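Neuraminidase (Influenza A virus, PDB 4K3Y) is the neuraminidase-like surface protein, subtype N11, of a bat influenza A virus, a tetrameric beta-propeller of the sialidase fold whose own activity remains uncertain. Local coordinates at residues C[87-90]-C[91-94]; C[24-28]-C[29-33]; C[163-166]-C[167-170]; C[115-118]-C[119-123]. All blocks are in the same frame, centred on the assembly; numbering follows the deposited sequence.

Contact 1 (C[87-90]-C[91-94])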
ATOM      1  N   PRO C  87       7.140  -6.551   8.393  1.00 63.63           N
ATOM      2  CA  PRO C  87       7.175  -6.133   9.798  1.00 62.28           C
ATOM      3  C   PRO C  87       5.821  -5.548  10.197  1.00 65.84           C
ATOM      4  O   PRO C  87       5.100  -5.028   9.337  1.00 62.06           O
ATOM      5  CB  PRO C  87       8.219  -5.021   9.788  1.00 59.80           C
ATOM      6  CG  PRO C  87       8.052  -4.392   8.426  1.00 64.52           C
ATOM      7  CD  PRO C  87       7.768  -5.555   7.502  1.00 63.83           C
ATOM      8  N   PRO C  88       5.458  -5.656  11.483  1.00 66.87           N
ATOM      9  CA  PRO C  88       4.239  -4.988  11.947  1.00 65.99           C
ATOM     10  C   PRO C  88       4.486  -3.524  12.282  1.00 62.20           C
ATOM     11  O   PRO C  88       4.354  -3.109  13.434  1.00 55.55           O
ATOM     12  CB  PRO C  88       3.859  -5.772  13.206  1.00 72.00           C
ATOM     13  CG  PRO C  88       5.164  -6.315  13.709  1.00 69.88           C
ATOM     14  CD  PRO C  88       5.992  -6.602  12.482  1.00 63.47           C
ATOM     15  N   THR C  89       4.856  -2.764  11.258  1.00 70.53           N
ATOM     16  CA  THR C  89       4.860  -1.307  11.301  1.00 66.04           C
ATOM     17  C   THR C  89       3.446  -0.829  10.994  1.00 59.87           C
ATOM     18  O   THR C  89       2.686  -1.546  10.344  1.00 64.11           O
ATOM     19  CB  THR C  89       5.829  -0.760  10.244  1.00 73.55           C
ATOM     20  OG1 THR C  89       5.499  -1.316   8.960  1.00 89.78           O
ATOM     21  CG2 THR C  89       7.256  -1.137  10.607  1.00 62.37           C
ATOM     22  N   PRO C  90       3.088   0.379  11.461  1.00 63.71           N
ATOM     23  CA  PRO C  90       1.755   0.966  11.212  1.00 68.76           C
ATOM     24  C   PRO C  90       1.322   0.885   9.747  1.00 66.64           C
ATOM     25  O   PRO C  90       0.139   0.691   9.441  1.00 70.37           O
ATOM     26  CB  PRO C  90       1.941   2.438  11.605  1.00 61.02           C
ATOM     27  CG  PRO C  90       3.008   2.402  12.677  1.00 65.87           C
ATOM     28  CD  PRO C  90       3.903   1.207  12.373  1.00 61.17           C
ATOM     29  N   ASP C  91       2.290   1.034   8.852  1.00 73.37           N
ATOM     30  CA  ASP C  91       2.030   1.039   7.419  1.00 80.94           C
ATOM     31  C   ASP C  91       1.568  -0.329   6.930  1.00 70.71           C
ATOM     32  O   ASP C  91       0.847  -0.431   5.946  1.00 64.83           O
ATOM     33  CB  ASP C  91       3.297   1.465   6.663  1.00112.65           C
ATOM     34  CG  ASP C  91       3.975   2.684   7.289  1.00141.17           C
ATOM     35  OD1 ASP C  91       3.592   3.077   8.413  1.00147.85           O
ATOM     36  OD2 ASP C  91       4.900   3.244   6.661  1.00150.40           O
ATOM     37  N   LYS C  92       1.974  -1.388   7.616  1.00 65.31           N
ATOM     38  CA  LYS C  92       1.695  -2.730   7.115  1.00 64.43           C
ATOM     39  C   LYS C  92       0.503  -3.420   7.811  1.00 64.77           C
ATOM     40  O   LYS C  92       0.082  -4.511   7.405  1.00 65.70           O
ATOM     41  CB  LYS C  92       2.962  -3.585   7.192  1.00 66.02           C
ATOM     42  CG  LYS C  92       4.087  -3.110   6.281  1.00 54.39           C
ATOM     43  CD  LYS C  92       3.694  -3.188   4.811  1.00 62.52           C
ATOM     44  CE  LYS C  92       4.862  -2.811   3.912  1.00 67.22           C
ATOM     45  NZ  LYS C  92       5.550  -1.592   4.432  1.00 74.50           N
ATOM     46  N   LEU C  93      -0.052  -2.763   8.832  1.00 67.14           N
ATOM     47  CA  LEU C  93      -1.107  -3.345   9.676  1.00 65.10           C
ATOM     48  C   LEU C  93      -2.477  -3.353   9.013  1.00 64.91           C
ATOM     49  O   LEU C  93      -2.951  -2.305   8.571  1.00 76.43           O
ATOM     50  CB  LEU C  93      -1.226  -2.552  10.975  1.00 64.98           C
ATOM     51  CG  LEU C  93      -0.505  -3.092  12.206  1.00 71.92           C
ATOM     52  CD1 LEU C  93       0.799  -3.729  11.814  1.00 71.48           C
ATOM     53  CD2 LEU C  93      -0.247  -1.983  13.204  1.00 81.71           C
ATOM     54  N   LYS C  94      -3.107  -4.526   8.944  1.00 60.39           N
ATOM     55  CA  LYS C  94      -4.537  -4.615   8.637  1.00 50.14           C
ATOM     56  C   LYS C  94      -5.274  -4.849   9.949  1.00 57.03           C
ATOM     57  O   LYS C  94      -5.013  -5.833  10.650  1.00 66.92           O
ATOM     58  CB  LYS C  94      -4.826  -5.762   7.654  1.00 42.23           C
ATOM     59  CG  LYS C  94      -6.321  -6.134   7.483  1.00 49.38           C
ATOM     60  CD  LYS C  94      -6.563  -6.763   6.089  1.00 58.91           C
ATOM     61  CE  LYS C  94      -7.726  -7.758   6.032  1.00 68.78           C
ATOM     62  NZ  LYS C  94      -7.319  -9.037   5.333  1.00 77.88           N
TER

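Contact 2 (C[24-28]-C[29-33])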
ATOM      1  N   THR C  24      11.530 -20.019   7.104  1.00 58.46           N
ATOM      2  CA  THR C  24      11.006 -19.243   5.995  1.00 54.03           C
ATOM      3  C   THR C  24      10.878 -17.786   6.406  1.00 55.76           C
ATOM      4  O   THR C  24      11.090 -16.886   5.603  1.00 72.47           O
ATOM      5  CB  THR C  24       9.664 -19.783   5.551  1.00 49.26           C
ATOM      6  OG1 THR C  24       8.812 -19.925   6.695  1.00 68.19           O
ATOM      7  CG2 THR C  24       9.864 -21.147   4.935  1.00 52.58           C
ATOM      8  N   TYR C  25      10.547 -17.565   7.670  1.00 58.59           N
ATOM      9  CA  TYR C  25      10.565 -16.227   8.227  1.00 59.11           C
ATOM     10  C   TYR C  25      11.304 -16.230   9.551  1.00 58.56           C
ATOM     11  O   TYR C  25      11.221 -17.198  10.325  1.00 59.44           O
ATOM     12  CB  TYR C  25       9.152 -15.697   8.426  1.00 57.30           C
ATOM     13  CG  TYR C  25       9.125 -14.356   9.094  1.00 54.61           C
ATOM     14  CD1 TYR C  25       9.442 -13.209   8.383  1.00 46.44           C
ATOM     15  CD2 TYR C  25       8.787 -14.231  10.438  1.00 44.12           C
ATOM     16  CE1 TYR C  25       9.417 -11.966   8.985  1.00 49.46           C
ATOM     17  CE2 TYR C  25       8.761 -12.988  11.057  1.00 43.51           C
ATOM     18  CZ  TYR C  25       9.081 -11.855  10.325  1.00 55.24           C
ATOM     19  OH  TYR C  25       9.069 -10.606  10.913  1.00 54.22           O
ATOM     20  N   ARG C  26      12.029 -15.145   9.810  1.00 51.66           N
ATOM     21  CA  ARG C  26      12.756 -15.009  11.065  1.00 52.05           C
ATOM     22  C   ARG C  26      12.764 -13.570  11.534  1.00 51.00           C
ATOM     23  O   ARG C  26      13.594 -12.765  11.101  1.00 59.06           O
ATOM     24  CB  ARG C  26      14.187 -15.522  10.934  1.00 52.74           C
ATOM     25  CG  ARG C  26      14.968 -15.405  12.216  1.00 53.61           C
ATOM     26  CD  ARG C  26      16.233 -16.214  12.169  1.00 51.63           C
ATOM     27  NE  ARG C  26      17.335 -15.496  11.549  1.00 61.26           N
ATOM     28  CZ  ARG C  26      18.575 -15.975  11.476  1.00 60.35           C
ATOM     29  NH1 ARG C  26      18.845 -17.167  11.986  1.00 58.35           N
ATOM     30  NH2 ARG C  26      19.548 -15.269  10.895  1.00 54.33           N
ATOM     31  N   GLY C  27      11.838 -13.250  12.429  1.00 51.35           N
ATOM     32  CA  GLY C  27      11.738 -11.898  12.951  1.00 57.66           C
ATOM     33  C   GLY C  27      13.038 -11.354  13.528  1.00 45.62           C
ATOM     34  O   GLY C  27      13.924 -12.104  13.951  1.00 50.41           O
ATOM     35  N   GLU C  28      13.127 -10.034  13.556  1.00 56.24           N
ATOM     36  CA  GLU C  28      14.346  -9.326  13.914  1.00 63.27           C
ATOM     37  C   GLU C  28      14.728  -9.612  15.360  1.00 68.43           C
ATOM     38  O   GLU C  28      15.918  -9.626  15.714  1.00 74.38           O
ATOM     39  CB  GLU C  28      14.137  -7.819  13.677  1.00 78.44           C
ATOM     40  CG  GLU C  28      15.291  -7.100  12.977  1.00 96.50           C
ATOM     41  CD  GLU C  28      15.871  -7.888  11.814  1.00 94.32           C
ATOM     42  OE1 GLU C  28      15.086  -8.328  10.943  1.00 77.63           O
ATOM     43  OE2 GLU C  28      17.117  -8.066  11.775  1.00 99.59           O
ATOM     44  N   GLY C  29      13.709  -9.859  16.185  1.00 62.71           N
ATOM     45  CA  GLY C  29      13.901 -10.148  17.595  1.00 57.57           C
ATOM     46  C   GLY C  29      14.531 -11.496  17.915  1.00 59.64           C
ATOM     47  O   GLY C  29      14.843 -11.772  19.064  1.00 64.23           O
ATOM     48  N   THR C  30      14.704 -12.341  16.906  1.00 58.97           N
ATOM     49  CA  THR C  30      15.360 -13.622  17.092  1.00 51.40           C
ATOM     50  C   THR C  30      16.870 -13.429  17.164  1.00 56.48           C
ATOM     51  O   THR C  30      17.591 -14.238  17.763  1.00 56.61           O
ATOM     52  CB  THR C  30      15.087 -14.543  15.901  1.00 59.09           C
ATOM     53  OG1 THR C  30      13.679 -14.691  15.722  1.00 58.34           O
ATOM     54  CG2 THR C  30      15.745 -15.913  16.106  1.00 57.50           C
ATOM     55  N   THR C  31      17.361 -12.367  16.536  1.00 58.20           N
ATOM     56  CA  THR C  31      18.806 -12.213  16.383  1.00 58.24           C
ATOM     57  C   THR C  31      19.284 -10.891  16.969  1.00 59.74           C
ATOM     58  O   THR C  31      20.445 -10.502  16.820  1.00 65.22           O
ATOM     59  CB  THR C  31      19.259 -12.410  14.907  1.00 63.14           C
ATOM     60  OG1 THR C  31      18.641 -11.426  14.055  1.00 66.13           O
ATOM     61  CG2 THR C  31      18.903 -13.842  14.432  1.00 52.02           C
ATOM     62  N   GLY C  32      18.377 -10.212  17.658  1.00 55.67           N
ATOM     63  CA  GLY C  32      18.709  -8.936  18.260  1.00 53.40           C
ATOM     64  C   GLY C  32      17.463  -8.246  18.773  1.00 60.00           C
ATOM     65  O   GLY C  32      16.453  -8.909  19.069  1.00 66.50           O
ATOM     66  N   LYS C  33      17.522  -6.923  18.884  1.00 52.02           N
ATOM     67  CA  LYS C  33      16.361  -6.176  19.365  1.00 60.59           C
ATOM     68  C   LYS C  33      15.354  -5.870  18.262  1.00 65.83           C
ATOM     69  O   LYS C  33      15.733  -5.490  17.141  1.00 62.68           O
ATOM     70  CB  LYS C  33      16.809  -4.872  20.008  1.00 60.21           C
ATOM     71  CG  LYS C  33      18.011  -5.042  20.903  1.00 68.88           C
ATOM     72  CD  LYS C  33      17.629  -5.237  22.359  1.00 73.60           C
ATOM     73  CE  LYS C  33      18.878  -5.395  23.193  1.00 78.14           C
ATOM     74  NZ  LYS C  33      19.662  -6.566  22.706  1.00 93.98           N
TER
HETATM   75  O   HOH W   1      16.416 -12.549  12.443  1.00 50.36           O

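Contact 3 (C[163-166]-C[167-170])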
ATOM      1  N   GLY C 163     -15.697 -23.416  30.131  1.00 62.44           N
ATOM      2  CA  GLY C 163     -15.331 -23.876  31.459  1.00 62.39           C
ATOM      3  C   GLY C 163     -14.591 -22.805  32.235  1.00 64.20           C
ATOM      4  O   GLY C 163     -13.968 -21.922  31.649  1.00 66.78           O
ATOM      5  N   THR C 164     -14.655 -22.878  33.558  1.00 70.31           N
ATOM      6  CA  THR C 164     -14.002 -21.879  34.402  1.00 66.58           C
ATOM      7  C   THR C 164     -12.663 -22.368  34.966  1.00 70.37           C
ATOM      8  O   THR C 164     -11.853 -21.572  35.430  1.00 69.25           O
ATOM      9  CB  THR C 164     -14.918 -21.439  35.553  1.00 75.21           C
ATOM     10  OG1 THR C 164     -15.473 -22.595  36.200  1.00 85.37           O
ATOM     11  CG2 THR C 164     -16.044 -20.566  35.029  1.00 74.19           C
ATOM     12  N   THR C 165     -12.446 -23.679  34.906  1.00 72.71           N
ATOM     13  CA  THR C 165     -11.225 -24.312  35.387  1.00 77.74           C
ATOM     14  C   THR C 165     -10.721 -25.304  34.315  1.00 72.46           C
ATOM     15  O   THR C 165     -11.504 -25.751  33.482  1.00 62.86           O
ATOM     16  CB  THR C 165     -11.485 -25.001  36.764  1.00 75.62           C
ATOM     17  OG1 THR C 165     -10.420 -25.906  37.076  1.00 92.31           O
ATOM     18  CG2 THR C 165     -12.779 -25.778  36.743  1.00 69.60           C
ATOM     19  N   TYR C 166      -9.431 -25.645  34.302  1.00 76.55           N
ATOM     20  CA  TYR C 166      -8.958 -26.636  33.322  1.00 73.87           C
ATOM     21  C   TYR C 166      -9.405 -28.042  33.701  1.00 74.97           C
ATOM     22  O   TYR C 166      -9.389 -28.960  32.870  1.00 72.00           O
ATOM     23  CB  TYR C 166      -7.438 -26.585  33.141  1.00 71.50           C
ATOM     24  CG  TYR C 166      -6.961 -25.281  32.568  1.00 70.73           C
ATOM     25  CD1 TYR C 166      -7.376 -24.866  31.308  1.00 75.19           C
ATOM     26  CD2 TYR C 166      -6.111 -24.450  33.283  1.00 65.62           C
ATOM     27  CE1 TYR C 166      -6.952 -23.656  30.771  1.00 71.58           C
ATOM     28  CE2 TYR C 166      -5.679 -23.235  32.753  1.00 68.45           C
ATOM     29  CZ  TYR C 166      -6.105 -22.849  31.495  1.00 74.35           C
ATOM     30  OH  TYR C 166      -5.692 -21.655  30.957  1.00 77.44           O
ATOM     31  N   THR C 167      -9.811 -28.190  34.962  1.00 65.72           N
ATOM     32  CA  THR C 167     -10.256 -29.469  35.504  1.00 71.85           C
ATOM     33  C   THR C 167     -11.704 -29.771  35.126  1.00 76.66           C
ATOM     34  O   THR C 167     -12.170 -30.902  35.279  1.00 71.44           O
ATOM     35  CB  THR C 167     -10.117 -29.493  37.033  1.00 76.95           C
ATOM     36  OG1 THR C 167     -11.077 -28.601  37.617  1.00 77.90           O
ATOM     37  CG2 THR C 167      -8.714 -29.061  37.442  1.00 65.19           C
ATOM     38  N   ALA C 168     -12.409 -28.752  34.646  1.00 78.19           N
ATOM     39  CA  ALA C 168     -13.774 -28.916  34.173  1.00 69.81           C
ATOM     40  C   ALA C 168     -13.970 -28.141  32.873  1.00 71.59           C
ATOM     41  O   ALA C 168     -14.831 -27.261  32.780  1.00 79.69           O
ATOM     42  CB  ALA C 168     -14.760 -28.444  35.232  1.00 61.77           C
ATOM     43  N   SER C 169     -13.156 -28.460  31.871  1.00 68.89           N
ATOM     44  CA  SER C 169     -13.219 -27.765  30.587  1.00 71.48           C
ATOM     45  C   SER C 169     -14.144 -28.480  29.604  1.00 77.32           C
ATOM     46  O   SER C 169     -14.110 -29.712  29.488  1.00 84.50           O
ATOM     47  CB  SER C 169     -11.817 -27.648  29.983  1.00 68.27           C
ATOM     48  OG  SER C 169     -11.114 -28.875  30.072  1.00 88.60           O
ATOM     49  N   SER C 170     -14.977 -27.717  28.900  1.00 74.14           N
ATOM     50  CA  SER C 170     -15.753 -28.293  27.805  1.00 73.98           C
ATOM     51  C   SER C 170     -15.223 -27.786  26.466  1.00 72.93           C
ATOM     52  O   SER C 170     -14.696 -26.673  26.378  1.00 67.10           O
ATOM     53  CB  SER C 170     -17.244 -27.994  27.968  1.00 73.29           C
ATOM     54  OG  SER C 170     -17.489 -26.602  28.075  1.00 79.72           O
TER

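Contact 4 (C[115-118]-C[119-123])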
ATOM      1  N   SER C 115     -12.907 -13.978  17.075  1.00 70.66           N
ATOM      2  CA  SER C 115     -12.283 -13.102  18.055  1.00 64.69           C
ATOM      3  C   SER C 115     -13.077 -13.057  19.363  1.00 64.24           C
ATOM      4  O   SER C 115     -14.279 -12.775  19.360  1.00 66.20           O
ATOM      5  CB  SER C 115     -12.115 -11.693  17.471  1.00 70.71           C
ATOM      6  OG  SER C 115     -11.395 -10.849  18.359  1.00 75.30           O
ATOM      7  N   VAL C 116     -12.394 -13.345  20.472  1.00 63.33           N
ATOM      8  CA  VAL C 116     -12.977 -13.252  21.815  1.00 64.13           C
ATOM      9  C   VAL C 116     -12.890 -11.824  22.352  1.00 63.33           C
ATOM     10  O   VAL C 116     -11.821 -11.225  22.357  1.00 64.85           O
ATOM     11  CB  VAL C 116     -12.250 -14.181  22.827  1.00 65.12           C
ATOM     12  CG1 VAL C 116     -12.829 -14.001  24.243  1.00 52.88           C
ATOM     13  CG2 VAL C 116     -12.345 -15.632  22.393  1.00 62.87           C
ATOM     14  N   ALA C 117     -14.011 -11.296  22.827  1.00 61.82           N
ATOM     15  CA  ALA C 117     -14.075  -9.921  23.304  1.00 63.87           C
ATOM     16  C   ALA C 117     -15.001  -9.838  24.510  1.00 83.07           C
ATOM     17  O   ALA C 117     -15.571 -10.853  24.925  1.00 85.45           O
ATOM     18  CB  ALA C 117     -14.559  -8.993  22.190  1.00 61.95           C
ATOM     19  N   GLY C 118     -15.148  -8.634  25.065  1.00 95.11           N
ATOM     20  CA  GLY C 118     -16.049  -8.398  26.184  1.00 99.52           C
ATOM     21  C   GLY C 118     -15.766  -9.263  27.398  1.00106.74           C
ATOM     22  O   GLY C 118     -14.647  -9.278  27.913  1.00114.90           O
ATOM     23  N   ASP C 119     -16.785  -9.990  27.847  1.00111.28           N
ATOM     24  CA  ASP C 119     -16.660 -10.892  28.992  1.00116.35           C
ATOM     25  C   ASP C 119     -16.310 -12.317  28.543  1.00101.57           C
ATOM     26  O   ASP C 119     -16.258 -13.253  29.358  1.00 90.99           O
ATOM     27  CB  ASP C 119     -17.958 -10.875  29.811  1.00124.66           C
ATOM     28  CG  ASP C 119     -19.205 -10.764  28.936  1.00126.24           C
ATOM     29  OD1 ASP C 119     -19.294 -11.484  27.914  1.00111.96           O
ATOM     30  OD2 ASP C 119     -20.095  -9.949  29.274  1.00132.56           O
ATOM     31  N   GLY C 120     -16.067 -12.464  27.239  1.00 79.73           N
ATOM     32  CA  GLY C 120     -15.718 -13.746  26.664  1.00 80.03           C
ATOM     33  C   GLY C 120     -16.751 -14.371  25.737  1.00 91.42           C
ATOM     34  O   GLY C 120     -16.932 -15.589  25.743  1.00103.18           O
ATOM     35  N   PHE C 121     -17.435 -13.557  24.941  1.00 82.78           N
ATOM     36  CA  PHE C 121     -18.213 -14.097  23.827  1.00 70.15           C
ATOM     37  C   PHE C 121     -17.328 -14.090  22.579  1.00 68.11           C
ATOM     38  O   PHE C 121     -16.333 -13.363  22.506  1.00 68.82           O
ATOM     39  CB  PHE C 121     -19.471 -13.273  23.571  1.00 67.66           C
ATOM     40  CG  PHE C 121     -19.188 -11.828  23.256  1.00 70.49           C
ATOM     41  CD1 PHE C 121     -19.062 -10.894  24.280  1.00 68.15           C
ATOM     42  CD2 PHE C 121     -19.033 -11.403  21.941  1.00 67.04           C
ATOM     43  CE1 PHE C 121     -18.793  -9.565  23.999  1.00 72.24           C
ATOM     44  CE2 PHE C 121     -18.759 -10.077  21.655  1.00 68.98           C
ATOM     45  CZ  PHE C 121     -18.641  -9.154  22.684  1.00 73.86           C
ATOM     46  N   VAL C 122     -17.674 -14.905  21.599  1.00 62.77           N
ATOM     47  CA  VAL C 122     -16.900 -14.919  20.374  1.00 69.11           C
ATOM     48  C   VAL C 122     -17.665 -14.264  19.232  1.00 72.84           C
ATOM     49  O   VAL C 122     -18.769 -14.682  18.897  1.00 72.61           O
ATOM     50  CB  VAL C 122     -16.504 -16.340  19.980  1.00 69.42           C
ATOM     51  CG1 VAL C 122     -15.953 -16.360  18.559  1.00 69.45           C
ATOM     52  CG2 VAL C 122     -15.489 -16.881  20.978  1.00 69.72           C
ATOM     53  N   SER C 123     -17.080 -13.228  18.643  1.00 70.95           N
ATOM     54  CA  SER C 123     -17.651 -12.632  17.447  1.00 65.83           C
ATOM     55  C   SER C 123     -16.994 -13.274  16.235  1.00 71.03           C
ATOM     56  O   SER C 123     -15.798 -13.571  16.249  1.00 71.78           O
ATOM     57  CB  SER C 123     -17.487 -11.103  17.446  1.00 61.05           C
ATOM     58  OG  SER C 123     -16.135 -10.701  17.614  1.00 77.17           O
TER

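Contact 1 (C[87-90]-C[91-94])
Thr89 and Lys92 run their side chains side by side in the same direction, with Thr89 OG1 3.5 Å from Lys92 CG along the lysine's aliphatic root. The lysine chain bends at its second torsion (chi2 -63°) and again near its end, and its NZ goes on to bond Asp91 O of a second subunit. The backbone of the same two residues closes the turn: Lys92 N donates to Thr89 O at 2.8 Å, with an angle of 152° at the hydrogen. Leu93 CD1 lies near that oxygen too. The same methyl also reaches back to Pro88, standing 3.9 Å from Pro88 CB, an apolar contact that Tyr80, Val82 and Met39 extend around the leucine. Pro88 itself is bent tightly, with a weak bond from Thr89 N to Pro87 O. Asp91 packs on Asp91 of the second and fourth subunits, which places the loop at a subunit junction. An inverse gamma turn centred on Pro88 thus leads into a beta turn with Pro90 and Asp91 at its corners, in the loop between strands 78-83 and 94-98 of one four-stranded propeller blade.

Contact 2 (C[24-28]-C[29-33])
Thr30 grips Gly27 O twice, through its backbone N at 3.1 Å and through its hydroxyl OG1, also 3.1 Å from Gly27 O. Both donors come from the same face of the carbonyl plane, the hydroxyl tilted 32° from it. A water donates a third hydrogen bond to the same oxygen, lying 2.9 Å from Gly27 O, and it also bonds Thr31 OG1 and, weakly, Arg26 NE. One residue on, Thr31 N donates to Glu28 O at 3.2 Å, so two overlapping beta turns carry the chain out of strand 20-26.

Packing follows from the arginine. Arg26 extends with CG anti to its backbone N (chi1 -180°) and then kinks at chi3, crossing both threonines at about a right angle. Thr31 CG2 sits 3.6 Å above the plane of the Arg26 guanidinium, over its centre, while Arg26 CG is 3.8 Å from Thr30 CB. Glu28 OE1 bonds Tyr80 OH of a second subunit, and a glycan sugar touches Arg26, Thr30 and Thr31. The guanidinium is thus a positive group met by neutral partners: Trp368 O takes NH1, Glu75 O of the second subunit takes NH2, and a methyl covers one face, which together probably limit its rotation.

Contact 3 (C[163-166]-C[167-170])
Thr165 and Thr167 bring their hydroxyls together across a beta turn, in the loop that links the hairpin strands 155-162 and 170-177 of a propeller blade. Thr165 OG1 lies 2.8 Å from Thr167 OG1 in a hydrogen bond whose direction is not settled. The torsions make the meeting possible: Thr165 OG1 stands opposite its own amide nitrogen (chi1 165°), while Thr167 OG1 sits between its backbone N and carbonyl carbon (chi1 69°). The backbone closes the turn only weakly, Ala168 N donating to Thr165 O at 3.3 Å. The methyl branch of Thr165 meets a different group, with Thr165 CG2 3.6 Å from Ala168 CB.

Tyr166 takes part mainly as the first corner of the turn, and its side chain packs on Asn193, Glu195 and Leu213 beyond the loop. Its carbonyl oxygen is near Ser169 OG, whose bond to Asn193 OD1 ties the loop to the same neighbour as the tyrosine. Residues 163-166 also touch a crystal neighbour, so some detail could reflect the lattice. At the mouth of the loop Gly163, with phi at 107°, brings its CA to 3.7 Å from Ala168 O.

Contact 4 (C[115-118]-C[119-123])
Ser115 and Ser123 form a hydrogen-bonded antiparallel pair, with both backbone donors satisfied: Ser115 N reaches Ser123 O at 3.0 Å in a nearly straight bond (174° at the hydrogen), and Ser123 N returns to Ser115 O at 2.9 Å. That second acceptor is used twice, because Ser123 OG also donates to Ser115 O at 3.3 Å, from the opposite face of the carbonyl plane. The hydroxyl can do this with its first torsion at 55°, between backbone N and carbonyl carbon. Ser115 OG is satisfied by Val98 O.

Toward the turn, Ala117 N donates to Phe121 O at 3.1 Å. Ala117 O in turn takes Gly120 N at 2.9 Å and, weakly, Phe121 N, so two successive residues face one: a G1 beta bulge. Gly118 and Asp119 form the corners of a type II' turn, and Gly120 takes a positive phi of 112°.

Val116 and Val122, the non-hydrogen-bonded pair, meet through their CG2 methyls, 3.7 Å apart, on the face opposite Ser115, Ala117, Phe121 and Ser123. Ala117 O lies 3.5 Å above the plane of the Phe121 ring, offset toward the rim. Outer backbone hydrogen bonds join Val116 to Trp100 and Ser101, Gly120 to Leu142 and Val122 to Ile134, and Phe121 packs on Met363 of a third subunit. Ser115 O thus takes two donors and Ala117 O one plus a weak second, bonding that suits the buried, paired strands, while the turn at Asp119 lies at the surface.

Contact 4 is the buried one, a hairpin end whose backbone polar atoms pair inside a sheet, whereas contact 3 is a surface loop of another blade about 17 Å away between centres, tied mainly by hydroxyls and one weak backbone bond. Contacts 1 and 2 are partly buried, lie on the same side of the chain's centre and both touch the second subunit; their nearest atoms are about 5 Å apart without touching. Contact 1 relies on prolines and a leucine beside a turn, contact 2 on a guanidinium, threonines and a water. All four include a turn, but only in contact 4 does it join strands paired within the contact.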